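Local coordinates for protein glycoside Hydrolase (Bacteroides uniformis, PDB 5T99) that is a family 2 glycoside hydrolase of a human gut bacterium and probably cleaves galactose-containing glycosides in a pathway of agarose breakdown, at residues Asn31-Phe37 with Trp54-Pro60; Leu59-Trp63 with Thr85-Arg89; Asp467-Tyr473 with Pro489-Thr495. All coordinates share one frame; numbering follows the deposited sequence.

Interaction 1 (Asn31-Phe37 with Trp54-Pro60)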
loop_
_atom_site.group_PDB
_atom_site.type_symbol
_atom_site.label_atom_id
_atom_site.label_comp_id
_atom_site.label_asym_id
_atom_site.label_seq_id
_atom_site.Cartn_x
_atom_site.Cartn_y
_atom_site.Cartn_z
ATOM N N ASN A 31 16.545 -13.958 4.184
ATOM C CA ASN A 31 15.526 -14.453 3.253
ATOM C C ASN A 31 15.968 -15.627 2.383
ATOM O O ASN A 31 15.124 -16.332 1.826
ATOM C CB ASN A 31 15.100 -13.329 2.295
ATOM C CG ASN A 31 14.210 -12.292 2.947
ATOM O OD1 ASN A 31 13.734 -12.458 4.065
ATOM N ND2 ASN A 31 13.968 -11.214 2.235
ATOM N N GLU A 32 17.273 -15.817 2.230
ATOM C CA GLU A 32 17.776 -16.739 1.227
ATOM C C GLU A 32 17.811 -18.160 1.778
ATOM O O GLU A 32 18.055 -18.372 2.972
ATOM C CB GLU A 32 19.170 -16.313 0.731
ATOM C CG GLU A 32 19.178 -15.083 -0.180
ATOM C CD GLU A 32 18.794 -13.792 0.541
ATOM O OE1 GLU A 32 17.902 -13.077 0.033
ATOM O OE2 GLU A 32 19.368 -13.504 1.626
ATOM N N ASN A 33 17.545 -19.116 0.889
ATOM C CA ASN A 33 17.778 -20.552 1.113
ATOM C C ASN A 33 16.892 -21.180 2.190
ATOM O O ASN A 33 17.387 -21.691 3.188
ATOM C CB ASN A 33 19.269 -20.836 1.383
ATOM C CG ASN A 33 20.171 -20.340 0.260
ATOM O OD1 ASN A 33 19.952 -20.642 -0.907
ATOM N ND2 ASN A 33 21.189 -19.575 0.617
ATOM N N TRP A 34 15.584 -21.142 1.956
ATOM C CA TRP A 34 14.622 -21.854 2.780
ATOM C C TRP A 34 14.073 -23.080 2.053
ATOM O O TRP A 34 14.189 -23.205 0.828
ATOM C CB TRP A 34 13.446 -20.945 3.173
ATOM C CG TRP A 34 13.791 -19.856 4.130
ATOM C CD1 TRP A 34 14.473 -18.708 3.850
ATOM C CD2 TRP A 34 13.440 -19.785 5.519
ATOM N NE1 TRP A 34 14.582 -17.930 4.982
ATOM C CE2 TRP A 34 13.963 -18.569 6.022
ATOM C CE3 TRP A 34 12.754 -20.638 6.392
ATOM C CZ2 TRP A 34 13.810 -18.182 7.354
ATOM C CZ3 TRP A 34 12.609 -20.253 7.721
ATOM C CH2 TRP A 34 13.134 -19.032 8.188
ATOM N N ARG A 35 13.466 -23.966 2.842
ATOM C CA ARG A 35 12.649 -25.079 2.354
ATOM C C ARG A 35 11.185 -24.815 2.714
ATOM O O ARG A 35 10.897 -24.371 3.843
ATOM C CB ARG A 35 13.093 -26.378 3.015
ATOM C CG ARG A 35 14.558 -26.720 2.790
ATOM C CD ARG A 35 14.796 -27.125 1.351
ATOM N NE ARG A 35 16.092 -27.781 1.223
ATOM C CZ ARG A 35 16.398 -28.770 0.376
ATOM N NH1 ARG A 35 15.497 -29.294 -0.466
ATOM N NH2 ARG A 35 17.642 -29.252 0.378
ATOM N N PHE A 36 10.279 -25.080 1.766
ATOM C CA PHE A 36 8.828 -24.900 1.955
ATOM C C PHE A 36 8.050 -26.183 1.633
ATOM O O PHE A 36 8.388 -26.918 0.700
ATOM C CB PHE A 36 8.304 -23.741 1.089
ATOM C CG PHE A 36 6.790 -23.604 1.076
ATOM C CD1 PHE A 36 6.098 -23.198 2.222
ATOM C CD2 PHE A 36 6.057 -23.870 -0.083
ATOM C CE1 PHE A 36 4.716 -23.066 2.216
ATOM C CE2 PHE A 36 4.672 -23.740 -0.095
ATOM C CZ PHE A 36 4.002 -23.334 1.056
ATOM N N PHE A 37 7.005 -26.425 2.420
ATOM C CA PHE A 37 6.063 -27.506 2.184
ATOM C C PHE A 37 4.649 -27.044 2.549
ATOM O O PHE A 37 4.392 -26.692 3.702
ATOM C CB PHE A 37 6.453 -28.744 3.008
ATOM C CG PHE A 37 5.541 -29.919 2.801
ATOM C CD1 PHE A 37 4.507 -30.185 3.701
ATOM C CD2 PHE A 37 5.697 -30.751 1.688
ATOM C CE1 PHE A 37 3.655 -31.268 3.501
ATOM C CE2 PHE A 37 4.850 -31.836 1.487
ATOM C CZ PHE A 37 3.831 -32.098 2.396
ATOM N N TRP A 54 11.586 -31.172 -0.019
ATOM C CA TRP A 54 10.860 -29.896 0.055
ATOM C C TRP A 54 11.364 -28.907 -0.995
ATOM O O TRP A 54 12.562 -28.836 -1.280
ATOM C CB TRP A 54 10.995 -29.258 1.453
ATOM C CG TRP A 54 10.251 -29.952 2.570
ATOM C CD1 TRP A 54 9.846 -31.252 2.612
ATOM C CD2 TRP A 54 9.857 -29.373 3.822
ATOM N NE1 TRP A 54 9.206 -31.512 3.798
ATOM C CE2 TRP A 54 9.194 -30.377 4.558
ATOM C CE3 TRP A 54 9.983 -28.092 4.385
ATOM C CZ2 TRP A 54 8.666 -30.150 5.836
ATOM C CZ3 TRP A 54 9.459 -27.862 5.662
ATOM C CH2 TRP A 54 8.808 -28.888 6.371
ATOM N N ARG A 55 10.435 -28.151 -1.565
ATOM C CA ARG A 55 10.744 -27.117 -2.552
ATOM C C ARG A 55 11.737 -26.091 -1.987
ATOM O O ARG A 55 11.738 -25.814 -0.790
ATOM C CB ARG A 55 9.443 -26.443 -2.954
ATOM C CG ARG A 55 9.547 -25.286 -3.925
ATOM C CD ARG A 55 8.145 -24.742 -4.149
ATOM N NE ARG A 55 8.129 -23.328 -4.502
ATOM C CZ ARG A 55 7.019 -22.592 -4.594
ATOM N NH1 ARG A 55 5.813 -23.128 -4.356
ATOM N NH2 ARG A 55 7.110 -21.304 -4.915
ATOM N N LYS A 56 12.594 -25.555 -2.851
ATOM C CA LYS A 56 13.587 -24.552 -2.451
ATOM C C LYS A 56 13.204 -23.177 -2.987
ATOM O O LYS A 56 12.924 -23.016 -4.181
ATOM C CB LYS A 56 14.981 -24.953 -2.935
ATOM C CG LYS A 56 15.645 -25.968 -2.019
ATOM C CD LYS A 56 16.955 -26.483 -2.578
ATOM C CE LYS A 56 16.721 -27.492 -3.693
ATOM N NZ LYS A 56 18.000 -28.135 -4.097
ATOM N N LEU A 57 13.208 -22.190 -2.093
ATOM C CA LEU A 57 12.799 -20.831 -2.430
ATOM C C LEU A 57 13.417 -19.796 -1.496
ATOM O O LEU A 57 13.886 -20.129 -0.398
ATOM C CB LEU A 57 11.264 -20.710 -2.464
ATOM C CG LEU A 57 10.377 -20.863 -1.211
ATOM C CD1 LEU A 57 10.905 -21.891 -0.224
ATOM C CD2 LEU A 57 10.149 -19.556 -0.473
ATOM N N ASN A 58 13.438 -18.548 -1.968
ATOM C CA ASN A 58 13.791 -17.382 -1.149
ATOM C C ASN A 58 12.524 -16.616 -0.743
ATOM O O ASN A 58 11.581 -16.498 -1.518
ATOM C CB ASN A 58 14.734 -16.441 -1.902
ATOM C CG ASN A 58 16.044 -17.102 -2.299
ATOM O OD1 ASN A 58 16.465 -18.119 -1.728
ATOM N ND2 ASN A 58 16.708 -16.514 -3.286
ATOM N N LEU A 59 12.535 -16.096 0.484
ATOM C CA LEU A 59 11.457 -15.259 1.005
ATOM C C LEU A 59 11.691 -13.841 0.470
ATOM O O LEU A 59 12.807 -13.544 0.045
ATOM C CB LEU A 59 11.478 -15.271 2.542
ATOM C CG LEU A 59 11.468 -16.645 3.217
ATOM C CD1 LEU A 59 11.534 -16.489 4.723
ATOM C CD2 LEU A 59 10.237 -17.438 2.807
ATOM N N PRO A 60 10.683 -12.963 0.473
ATOM C CA PRO A 60 9.310 -13.241 0.937
ATOM C C PRO A 60 8.507 -14.108 -0.029
ATOM O O PRO A 60 8.830 -14.172 -1.212
ATOM C CB PRO A 60 8.693 -11.844 1.041
ATOM C CG PRO A 60 9.439 -11.023 0.040
ATOM C CD PRO A 60 10.783 -11.658 -0.201
#
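L59 lays a methyl on the indole of W34. Its CD1 stands over the face, 3.5 Å from the centroid of the five-membered ring of W34, a CH-pi contact. CD1 lies anti to CA (chi2 178°), which carries this branch out to the ring. W34 NE1 is turned to the backbone O of F30.

Along the strands, W34 pairs with L57 and F36 with R55 as antiparallel hydrogen-bonded pairs. R35 and K56 form the non-hydrogen-bonded pair between them. Strand 55-57 is an edge strand of the six-stranded antiparallel sheet in the sugar-binding domain.

The side chains of R35 and K56 run alongside each other on one face of the sheet. R35 bends at chi2 (-71°), and its guanidinium lies with one face against K56, R35 NE to K56 CG 3.7 Å. Its NH1 donates to the backbone O of W54 at 3.1 Å, in both the guanidinium and the carbonyl plane. This bond helps fix the rotation of the group.

At the far end F37 CB sits over the centre of the W54 indole, 3.6 Å from the centroid of its six-membered ring. The F37 ring itself is slid off and barely overlaps. On the sheet face opposite to R35, L57 CD1 touches F36 CB at 3.5 Å. The F36 ring goes on to meet H61 and Y88. At the other end the N58 amide reaches back, and its OD1 takes the N-H of N33 at 3.0 Å, nearly straight (175°).

R35 NH1 and K56 NZ are 4.6 Å apart. Two like charges so near probably rely on solvent, with weak help from D52 near R35. W34, F36 and L57 share the face opposite these charges, and R55 there pairs with E66.

Interaction 2 (Leu59-Trp63 with Thr85-Arg89)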
loop_
_atom_site.group_PDB
_atom_site.type_symbol
_atom_site.label_atom_id
_atom_site.label_comp_id
_atom_site.label_asym_id
_atom_site.label_seq_id
_atom_site.Cartn_x
_atom_site.Cartn_y
_atom_site.Cartn_z
ATOM N N LEU A 59 12.535 -16.096 0.484
ATOM C CA LEU A 59 11.457 -15.259 1.005
ATOM C C LEU A 59 11.691 -13.841 0.470
ATOM O O LEU A 59 12.807 -13.544 0.045
ATOM C CB LEU A 59 11.478 -15.271 2.542
ATOM C CG LEU A 59 11.468 -16.645 3.217
ATOM C CD1 LEU A 59 11.534 -16.489 4.723
ATOM C CD2 LEU A 59 10.237 -17.438 2.807
ATOM N N PRO A 60 10.683 -12.963 0.473
ATOM C CA PRO A 60 9.310 -13.241 0.937
ATOM C C PRO A 60 8.507 -14.108 -0.029
ATOM O O PRO A 60 8.830 -14.172 -1.212
ATOM C CB PRO A 60 8.693 -11.844 1.041
ATOM C CG PRO A 60 9.439 -11.023 0.040
ATOM C CD PRO A 60 10.783 -11.658 -0.201
ATOM N N HIS A 61 7.465 -14.750 0.491
ATOM C CA HIS A 61 6.714 -15.786 -0.239
ATOM C C HIS A 61 5.229 -15.817 0.162
ATOM O O HIS A 61 4.892 -15.934 1.350
ATOM C CB HIS A 61 7.370 -17.154 0.033
ATOM C CG HIS A 61 6.633 -18.328 -0.542
ATOM N ND1 HIS A 61 6.417 -18.488 -1.895
ATOM C CD2 HIS A 61 6.106 -19.422 0.052
ATOM C CE1 HIS A 61 5.769 -19.619 -2.104
ATOM N NE2 HIS A 61 5.562 -20.202 -0.936
ATOM N N ASP A 62 4.366 -15.708 -0.843
ATOM C CA ASP A 62 2.925 -15.916 -0.713
ATOM C C ASP A 62 2.612 -17.207 -1.463
ATOM O O ASP A 62 2.647 -17.219 -2.695
ATOM C CB ASP A 62 2.204 -14.723 -1.359
ATOM C CG ASP A 62 0.676 -14.790 -1.263
ATOM O OD1 ASP A 62 0.116 -15.631 -0.504
ATOM O OD2 ASP A 62 0.044 -13.952 -1.962
ATOM N N TRP A 63 2.337 -18.304 -0.751
ATOM C CA TRP A 63 1.956 -19.551 -1.441
ATOM C C TRP A 63 0.542 -19.505 -2.037
ATOM O O TRP A 63 0.254 -20.262 -2.952
ATOM C CB TRP A 63 2.154 -20.797 -0.560
ATOM C CG TRP A 63 1.008 -21.174 0.353
ATOM C CD1 TRP A 63 -0.243 -21.604 -0.015
ATOM C CD2 TRP A 63 1.027 -21.186 1.784
ATOM N NE1 TRP A 63 -0.992 -21.868 1.099
ATOM C CE2 TRP A 63 -0.243 -21.626 2.216
ATOM C CE3 TRP A 63 1.995 -20.869 2.743
ATOM C CZ2 TRP A 63 -0.573 -21.758 3.567
ATOM C CZ3 TRP A 63 1.672 -21.002 4.090
ATOM C CH2 TRP A 63 0.397 -21.450 4.488
ATOM N N THR A 85 -2.187 -25.373 6.191
ATOM C CA THR A 85 -0.935 -25.443 6.921
ATOM C C THR A 85 0.205 -25.285 5.927
ATOM O O THR A 85 0.129 -25.801 4.801
ATOM C CB THR A 85 -0.818 -26.775 7.670
ATOM O OG1 THR A 85 -1.909 -26.882 8.591
ATOM C CG2 THR A 85 0.502 -26.884 8.432
ATOM N N GLY A 86 1.232 -24.539 6.335
ATOM C CA GLY A 86 2.446 -24.344 5.542
ATOM C C GLY A 86 3.634 -24.348 6.470
ATOM O O GLY A 86 3.587 -23.744 7.548
ATOM N N TRP A 87 4.695 -25.036 6.057
ATOM C CA TRP A 87 5.896 -25.174 6.857
ATOM C C TRP A 87 7.068 -24.560 6.118
ATOM O O TRP A 87 7.191 -24.732 4.902
ATOM C CB TRP A 87 6.204 -26.647 7.125
ATOM C CG TRP A 87 5.494 -27.263 8.301
ATOM C CD1 TRP A 87 4.289 -27.910 8.293
ATOM C CD2 TRP A 87 5.966 -27.320 9.645
ATOM N NE1 TRP A 87 3.977 -28.359 9.558
ATOM C CE2 TRP A 87 4.994 -28.018 10.404
ATOM C CE3 TRP A 87 7.112 -26.841 10.289
ATOM C CZ2 TRP A 87 5.130 -28.247 11.763
ATOM C CZ3 TRP A 87 7.256 -27.081 11.654
ATOM C CH2 TRP A 87 6.265 -27.781 12.374
ATOM N N TYR A 88 7.926 -23.855 6.863
ATOM C CA TYR A 88 9.205 -23.371 6.340
ATOM C C TYR A 88 10.333 -23.832 7.247
ATOM O O TYR A 88 10.200 -23.794 8.464
ATOM C CB TYR A 88 9.249 -21.854 6.256
ATOM C CG TYR A 88 8.253 -21.209 5.325
ATOM C CD1 TYR A 88 8.650 -20.709 4.090
ATOM C CD2 TYR A 88 6.920 -21.046 5.703
ATOM C CE1 TYR A 88 7.738 -20.084 3.246
ATOM C CE2 TYR A 88 6.002 -20.427 4.867
ATOM C CZ TYR A 88 6.423 -19.950 3.648
ATOM O OH TYR A 88 5.530 -19.342 2.831
ATOM N N ARG A 89 11.441 -24.255 6.643
ATOM C CA ARG A 89 12.633 -24.657 7.380
ATOM C C ARG A 89 13.843 -24.048 6.717
ATOM O O ARG A 89 13.912 -24.004 5.499
ATOM C CB ARG A 89 12.797 -26.179 7.366
ATOM C CG ARG A 89 11.854 -26.948 8.279
ATOM C CD ARG A 89 12.008 -28.452 8.042
ATOM N NE ARG A 89 13.361 -28.942 8.352
ATOM C CZ ARG A 89 13.787 -29.378 9.540
ATOM N NH1 ARG A 89 13.001 -29.389 10.611
ATOM N NH2 ARG A 89 15.037 -29.801 9.665
#
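T85 meets the loop through its backbone. Its C lies 4.1 Å from W63 CH2, while the T85 side chain points away. At G86 the same end of the indole comes closer. W63 CH2 is 3.7 Å from G86 N, and W63 CZ3 is at the same distance from G86 CA. G86 has no side chain, so the tryptophan packs straight on the main chain. W63 has its CG between the backbone N and the carbonyl carbon (chi1 87°), a torsion that sends the indole across to the strand.

Strand 86-93 is an inner strand of the six-stranded antiparallel sheet in the sugar-binding domain. It lies between strands 34-38 and 146-153. The loop 59-63 runs over one face of it without a hydrogen bond to this part of the strand. W87 turns to the other face, where it meets W54.

Y88 comes back to the loop side and takes most of the contact. Along one side the ring receives L59 CD2, 3.7 Å from Y88 CE1; this is the second methyl of that leucine. H61 stands beside the outer part of the ring. The two rings meet rim to rim, planes 74° and centroids 5.9 Å apart. This detail is doubtful, the model being too tight. W63 closes on Y88 OH with its edge, CE3 to OH 3.9 Å, the hydroxyl lying in the indole plane. F36 also packs on the rings of both H61 and Y88.

Interaction 3 (Asp467-Tyr473 with Pro489-Thr495). With GIF (D-galacto-isofagomine), chain C.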
loop_
_atom_site.group_PDB
_atom_site.type_symbol
_atom_site.label_atom_id
_atom_site.label_comp_id
_atom_site.label_asym_id
_atom_site.label_seq_id
_atom_site.Cartn_x
_atom_site.Cartn_y
_atom_site.Cartn_z
ATOM N N ASP A 467 -9.138 11.264 18.537
ATOM C CA ASP A 467 -8.867 12.669 18.252
ATOM C C ASP A 467 -9.637 13.191 17.022
ATOM O O ASP A 467 -10.089 14.343 17.008
ATOM C CB ASP A 467 -7.352 12.892 18.061
ATOM C CG ASP A 467 -6.547 12.644 19.328
ATOM O OD1 ASP A 467 -6.893 13.204 20.389
ATOM O OD2 ASP A 467 -5.547 11.899 19.257
ATOM N N ILE A 468 -9.753 12.360 15.988
ATOM C CA ILE A 468 -10.375 12.760 14.719
ATOM C C ILE A 468 -11.297 11.633 14.258
ATOM O O ILE A 468 -10.873 10.472 14.163
ATOM C CB ILE A 468 -9.324 13.062 13.623
ATOM C CG1 ILE A 468 -8.326 14.153 14.079
ATOM C CG2 ILE A 468 -10.005 13.535 12.346
ATOM C CD1 ILE A 468 -7.090 14.274 13.210
ATOM N N ALA A 469 -12.555 11.984 13.978
ATOM C CA ALA A 469 -13.569 11.011 13.564
ATOM C C ALA A 469 -13.633 10.873 12.031
ATOM O O ALA A 469 -13.791 11.873 11.310
ATOM C CB ALA A 469 -14.934 11.414 14.111
ATOM N N GLY A 470 -13.509 9.637 11.548
ATOM C CA GLY A 470 -13.715 9.328 10.140
ATOM C C GLY A 470 -15.095 8.739 9.887
ATOM O O GLY A 470 -15.511 7.838 10.606
ATOM N N MET A 471 -15.793 9.233 8.861
ATOM C CA MET A 471 -17.086 8.670 8.439
ATOM C C MET A 471 -16.953 7.835 7.163
ATOM O O MET A 471 -16.376 8.292 6.171
ATOM C CB MET A 471 -18.101 9.786 8.197
ATOM C CG MET A 471 -18.374 10.631 9.421
ATOM S SD MET A 471 -19.628 11.873 9.110
ATOM C CE MET A 471 -21.104 10.916 9.374
ATOM N N ASN A 472 -17.498 6.622 7.193
ATOM C CA ASN A 472 -17.559 5.760 6.012
ATOM C C ASN A 472 -18.916 5.868 5.335
ATOM O O ASN A 472 -19.925 5.482 5.917
ATOM C CB ASN A 472 -17.305 4.310 6.399
ATOM C CG ASN A 472 -15.877 4.058 6.795
ATOM O OD1 ASN A 472 -15.129 4.996 7.095
ATOM N ND2 ASN A 472 -15.473 2.789 6.770
ATOM N N TYR A 473 -18.927 6.412 4.118
ATOM C CA TYR A 473 -20.107 6.462 3.222
ATOM C C TYR A 473 -21.296 7.260 3.763
ATOM O O TYR A 473 -22.438 6.792 3.705
ATOM C CB TYR A 473 -20.542 5.055 2.829
ATOM C CG TYR A 473 -19.397 4.208 2.334
ATOM C CD1 TYR A 473 -18.845 4.413 1.060
ATOM C CD2 TYR A 473 -18.849 3.209 3.137
ATOM C CE1 TYR A 473 -17.788 3.636 0.603
ATOM C CE2 TYR A 473 -17.797 2.437 2.687
ATOM C CZ TYR A 473 -17.278 2.656 1.417
ATOM O OH TYR A 473 -16.247 1.894 0.986
ATOM N N PRO A 489 -13.387 16.983 15.011
ATOM C CA PRO A 489 -12.718 17.052 13.708
ATOM C C PRO A 489 -13.134 15.847 12.865
ATOM O O PRO A 489 -13.254 14.734 13.414
ATOM C CB PRO A 489 -11.225 16.989 14.062
ATOM C CG PRO A 489 -11.137 17.204 15.541
ATOM C CD PRO A 489 -12.431 16.697 16.100
ATOM N N LEU A 490 -13.349 16.068 11.560
ATOM C CA LEU A 490 -13.999 15.091 10.682
ATOM C C LEU A 490 -13.321 14.946 9.325
ATOM O O LEU A 490 -12.724 15.893 8.803
ATOM C CB LEU A 490 -15.476 15.466 10.464
ATOM C CG LEU A 490 -16.383 15.334 11.688
ATOM C CD1 LEU A 490 -17.587 16.253 11.584
ATOM C CD2 LEU A 490 -16.839 13.902 11.887
ATOM N N TYR A 491 -13.420 13.746 8.766
ATOM C CA TYR A 491 -13.053 13.489 7.383
ATOM C C TYR A 491 -13.812 12.261 6.899
ATOM O O TYR A 491 -14.403 11.542 7.694
ATOM C CB TYR A 491 -11.524 13.298 7.235
ATOM C CG TYR A 491 -11.007 12.041 7.867
ATOM C CD1 TYR A 491 -10.696 10.918 7.106
ATOM C CD2 TYR A 491 -10.849 11.965 9.237
ATOM C CE1 TYR A 491 -10.233 9.756 7.710
ATOM C CE2 TYR A 491 -10.400 10.810 9.843
ATOM C CZ TYR A 491 -10.102 9.705 9.081
ATOM O OH TYR A 491 -9.663 8.562 9.703
ATOM N N GLY A 492 -13.803 12.030 5.593
ATOM C CA GLY A 492 -14.402 10.834 5.021
ATOM C C GLY A 492 -13.374 9.730 5.008
ATOM O O GLY A 492 -12.504 9.694 4.132
ATOM N N SER A 493 -13.454 8.824 5.977
ATOM C CA SER A 493 -12.477 7.727 6.067
ATOM C C SER A 493 -12.638 6.668 4.983
ATOM O O SER A 493 -11.688 5.944 4.690
ATOM C CB SER A 493 -12.479 7.090 7.455
ATOM O OG SER A 493 -13.786 6.968 7.974
ATOM N N GLU A 494 -13.823 6.567 4.390
ATOM C CA GLU A 494 -14.052 5.632 3.282
ATOM C C GLU A 494 -15.183 6.191 2.415
ATOM O O GLU A 494 -16.233 6.586 2.941
ATOM C CB GLU A 494 -14.375 4.237 3.816
ATOM C CG GLU A 494 -13.702 3.098 3.087
ATOM C CD GLU A 494 -14.149 1.748 3.620
ATOM O OE1 GLU A 494 -13.656 1.352 4.691
ATOM O OE2 GLU A 494 -14.996 1.080 2.968
ATOM N N THR A 495 -14.966 6.281 1.103
ATOM C CA THR A 495 -15.918 6.983 0.241
ATOM C C THR A 495 -16.146 6.290 -1.105
ATOM O O THR A 495 -15.302 5.526 -1.592
ATOM C CB THR A 495 -15.503 8.459 0.013
ATOM O OG1 THR A 495 -14.243 8.534 -0.670
ATOM C CG2 THR A 495 -15.384 9.208 1.333
HETATM C C GIF C . -15.022 -1.840 4.415
HETATM N N GIF C . -16.123 -1.010 3.950
HETATM O O GIF C . -17.804 -1.579 -0.079
HETATM C C1 GIF C . -14.201 -2.324 3.236
HETATM O O1 GIF C . -15.696 -4.111 2.648
HETATM C C2 GIF C . -15.085 -2.925 2.145
HETATM O O2 GIF C . -13.269 -3.305 3.686
HETATM C C3 GIF C . -16.161 -1.944 1.689
HETATM C C4 GIF C . -16.989 -1.467 2.877
HETATM C C5 GIF C . -17.067 -2.582 0.634
#
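E494 leaves its strand beside N472 and ends at the bound D-galacto-isofagomine. Its CB packs tightly on the N472 amide, 3.3 Å from CG of N472. E494 CG then passes Y473 OH at 3.5 Å. The chain is extended here (chi2 -176°), and CD comes within 3.4 Å of the ligand atom N. The two oxygens part company. OE1 turns to R346, which makes a salt bridge with it. OE2 receives two hydrogen bonds: Y473 OH donates at a very short 2.5 Å, and the ligand atom N donates at 2.6 Å. The carboxylate stands square to the Y473 ring, their planes 90° apart. S497 also bonds to Y473 OH.

The two segments are adjacent parallel strands of a TIM barrel, joined through helix 478-484 as a beta-alpha-beta unit. The ligand sits at their C-terminal ends, consistent with the active site of TIM-barrel glycosidases. Backbone bonds link A469 with P489 and Y491, and M471 with Y491, before the second strand turns a corner at S493 and E494. Beyond it Y473 N reaches E494 O at 2.9 Å, and that oxygen lies over the centre of the Y473 ring.

At the corner, S493 OG donates to N472 OD1 at 2.5 Å, almost in line with the amide C=O (173°). The amide is held from its other end as well, since N472 ND2 donates to E417, another residue of the ligand pocket. Deeper in the barrel, the Y491 ring lies with one face against G470, whose CA is 3.9 Å from the ring centroid. Y491 OH bonds to T448.

Interactions 1 and 2 belong to one sheet of the sugar-binding domain. They share L59 and P60, and they touch through backbone bonds between strands 34-38 and 86-93. Interaction 1 joins the edge strand and is partly exposed, so it mixes ladder bonds with charged side chains. Interaction 2 is buried and has no hydrogen bond of its own; it is aromatic and aliphatic packing under the same sheet. Interaction 3 lies on the other side of the chain's centre, its centre about 42 Å from that of interaction 1. It is buried too, but its strands are parallel, and its polar side chains gather at the ligand pocket.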